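Local atomic coordinates of methyltransferase domain-containing protein (Deinococcus radiodurans, PDB entry 3M33), a protein that is of uncharacterised function but probably acts as a methyltransferase, transferring methyl groups to an unidentified substrate. Residues G113-R119 with H137-P143. Sequence-based numbering, arbitrary orientation.
Sequences GLIVSRR and HFLYVGP. With SO4 (sulfate ion), chain F.
Strands 114-118 and 137-142 run parallel, their axes at 5° and 4.7 Å apart at closest. Six backbone hydrogen bonds join them, from His137 N to Gly113 O at one end to Arg119 N to Val141 O (2.7 Å) at the other, all made by odd-numbered residues. A water spans Gly113 O and His137 ND1, meeting the imidazole at its edge.

On one face, CG2 of Ile115 lies in the plane of the Phe138 ring, 3.8 Å from its atom CD1. Ser117 likewise brings OG to the edge of Tyr140. Leu154 and Val150 of helix 149-156 touch Phe138 and Tyr140, respectively. On the other face Val116 and Leu139 lie side by side, CG2 to CD2 4.2 Å, while Arg118 lays CG along CG1 of Val141 (3.8 Å). Phe38 of helix 36-45 packs there, and the Arg118 guanidinium reaches Asp62, Glu35 and Asp39 in salt bridges.

Beyond the strand, Arg119 bends at chi3 (66°), and NE and NH2 donate to O1 of a sulfate, probably from the crystallisation liquor, through short, bent bonds (2.6 and 2.5 Å) at the guanidinium edge; Pro143 CB touches the same oxygen, and NH1 pairs with Glu35. The pairing thus joins central strands of a Rossmann-like sheet, with largely apolar side chains packed between two helices and, at the C-terminal end of strand 114-118, acid-paired arginines, where Arg119 holds a sulfate in the crystal.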
# COMPACT_ATOMS: atom_id res chain seq x y z
N GLY A 113 -6.89 -1.72 16.91
CA GLY A 113 -7.79 -0.61 16.65
C GLY A 113 -7.68 -0.08 15.23
O GLY A 113 -8.56 0.62 14.73
N LEU A 114 -6.57 -0.40 14.57
CA LEU A 114 -6.38 0.00 13.18
C LEU A 114 -5.71 -1.11 12.37
O LEU A 114 -4.69 -1.67 12.80
CB LEU A 114 -5.56 1.30 13.10
CG LEU A 114 -5.23 1.84 11.71
CD1 LEU A 114 -6.50 2.30 11.01
CD2 LEU A 114 -4.23 3.00 11.81
N ILE A 115 -6.27 -1.42 11.21
CA ILE A 115 -5.62 -2.33 10.28
C ILE A 115 -5.38 -1.52 9.04
O ILE A 115 -6.29 -0.95 8.46
CB ILE A 115 -6.49 -3.56 9.96
CG1 ILE A 115 -6.69 -4.44 11.20
CG2 ILE A 115 -5.86 -4.38 8.86
CD1 ILE A 115 -7.69 -3.87 12.18
N VAL A 116 -4.12 -1.42 8.62
CA VAL A 116 -3.79 -0.53 7.54
C VAL A 116 -3.04 -1.26 6.42
O VAL A 116 -2.29 -2.21 6.67
CB VAL A 116 -2.98 0.67 8.06
CG1 VAL A 116 -1.66 0.21 8.60
CG2 VAL A 116 -2.76 1.67 6.95
N SER A 117 -3.26 -0.83 5.18
CA SER A 117 -2.54 -1.43 4.06
C SER A 117 -2.33 -0.42 2.95
O SER A 117 -3.29 0.05 2.34
CB SER A 117 -3.33 -2.62 3.51
OG SER A 117 -2.72 -3.14 2.35
N ARG A 118 -1.06 -0.09 2.69
CA ARG A 118 -0.76 0.81 1.59
C ARG A 118 -0.44 -0.03 0.36
O ARG A 118 0.67 -0.53 0.22
CB ARG A 118 0.42 1.73 1.94
CG ARG A 118 0.74 2.75 0.82
CD ARG A 118 2.11 3.45 0.98
NE ARG A 118 2.22 4.22 2.23
CZ ARG A 118 1.87 5.50 2.37
NH1 ARG A 118 1.35 6.19 1.35
NH2 ARG A 118 2.03 6.09 3.55
N ARG A 119 -1.43 -0.21 -0.51
CA ARG A 119 -1.24 -0.99 -1.74
C ARG A 119 -0.81 -2.43 -1.44
O ARG A 119 -0.13 -3.08 -2.24
CB ARG A 119 -0.23 -0.28 -2.65
CG ARG A 119 -0.69 1.15 -3.04
CD ARG A 119 0.45 2.07 -3.49
NE ARG A 119 1.07 1.64 -4.74
CZ ARG A 119 1.77 2.43 -5.56
NH1 ARG A 119 1.94 3.73 -5.29
NH2 ARG A 119 2.29 1.91 -6.68
N HIS A 137 -10.82 0.70 12.84
CA HIS A 137 -10.91 1.15 11.45
C HIS A 137 -10.05 0.26 10.56
O HIS A 137 -9.03 -0.29 11.00
CB HIS A 137 -10.40 2.58 11.30
CG HIS A 137 -11.34 3.64 11.79
ND1 HIS A 137 -11.30 4.11 13.09
CD2 HIS A 137 -12.32 4.33 11.17
CE1 HIS A 137 -12.23 5.04 13.24
NE2 HIS A 137 -12.86 5.19 12.09
N PHE A 138 -10.42 0.14 9.29
CA PHE A 138 -9.55 -0.47 8.30
C PHE A 138 -9.22 0.62 7.30
O PHE A 138 -10.12 1.27 6.78
CB PHE A 138 -10.29 -1.61 7.58
CG PHE A 138 -9.58 -2.10 6.34
CD1 PHE A 138 -8.46 -2.92 6.44
CD2 PHE A 138 -10.03 -1.75 5.08
CE1 PHE A 138 -7.78 -3.37 5.29
CE2 PHE A 138 -9.37 -2.20 3.93
CZ PHE A 138 -8.24 -3.01 4.04
N LEU A 139 -7.94 0.84 7.01
CA LEU A 139 -7.54 1.90 6.12
C LEU A 139 -6.71 1.34 4.96
O LEU A 139 -5.71 0.63 5.19
CB LEU A 139 -6.76 2.98 6.88
CG LEU A 139 -6.14 4.09 6.03
CD1 LEU A 139 -7.24 4.89 5.35
CD2 LEU A 139 -5.26 4.99 6.88
N TYR A 140 -7.09 1.67 3.73
CA TYR A 140 -6.44 1.11 2.54
C TYR A 140 -6.28 2.15 1.42
O TYR A 140 -7.14 3.01 1.23
CB TYR A 140 -7.26 -0.07 2.01
CG TYR A 140 -6.83 -0.62 0.65
CD1 TYR A 140 -5.81 -1.55 0.55
CD2 TYR A 140 -7.48 -0.22 -0.52
CE1 TYR A 140 -5.42 -2.07 -0.69
CE2 TYR A 140 -7.10 -0.74 -1.76
CZ TYR A 140 -6.06 -1.66 -1.83
OH TYR A 140 -5.66 -2.17 -3.05
N VAL A 141 -5.17 2.07 0.69
CA VAL A 141 -5.09 2.78 -0.58
C VAL A 141 -4.60 1.81 -1.66
O VAL A 141 -3.62 1.08 -1.46
CB VAL A 141 -4.22 4.07 -0.53
CG1 VAL A 141 -2.77 3.76 -0.22
CG2 VAL A 141 -4.31 4.81 -1.89
N GLY A 142 -5.29 1.78 -2.80
CA GLY A 142 -4.98 0.83 -3.85
C GLY A 142 -4.33 1.55 -5.00
O GLY A 142 -4.50 2.75 -5.13
N PRO A 143 -3.59 0.83 -5.85
CA PRO A 143 -2.77 1.49 -6.87
C PRO A 143 -3.54 1.78 -8.17
O PRO A 143 -2.91 2.02 -9.19
CB PRO A 143 -1.66 0.47 -7.12
CG PRO A 143 -2.34 -0.86 -6.91
CD PRO A 143 -3.44 -0.64 -5.89
S SO4 F . 1.52 -1.82 -6.50
O1 SO4 F . 1.40 -0.40 -6.25
O2 SO4 F . 2.91 -2.15 -6.80
O3 SO4 F . 1.05 -2.56 -5.33
O4 SO4 F . 0.68 -2.20 -7.64
O HOH W 1 -9.43 3.37 14.79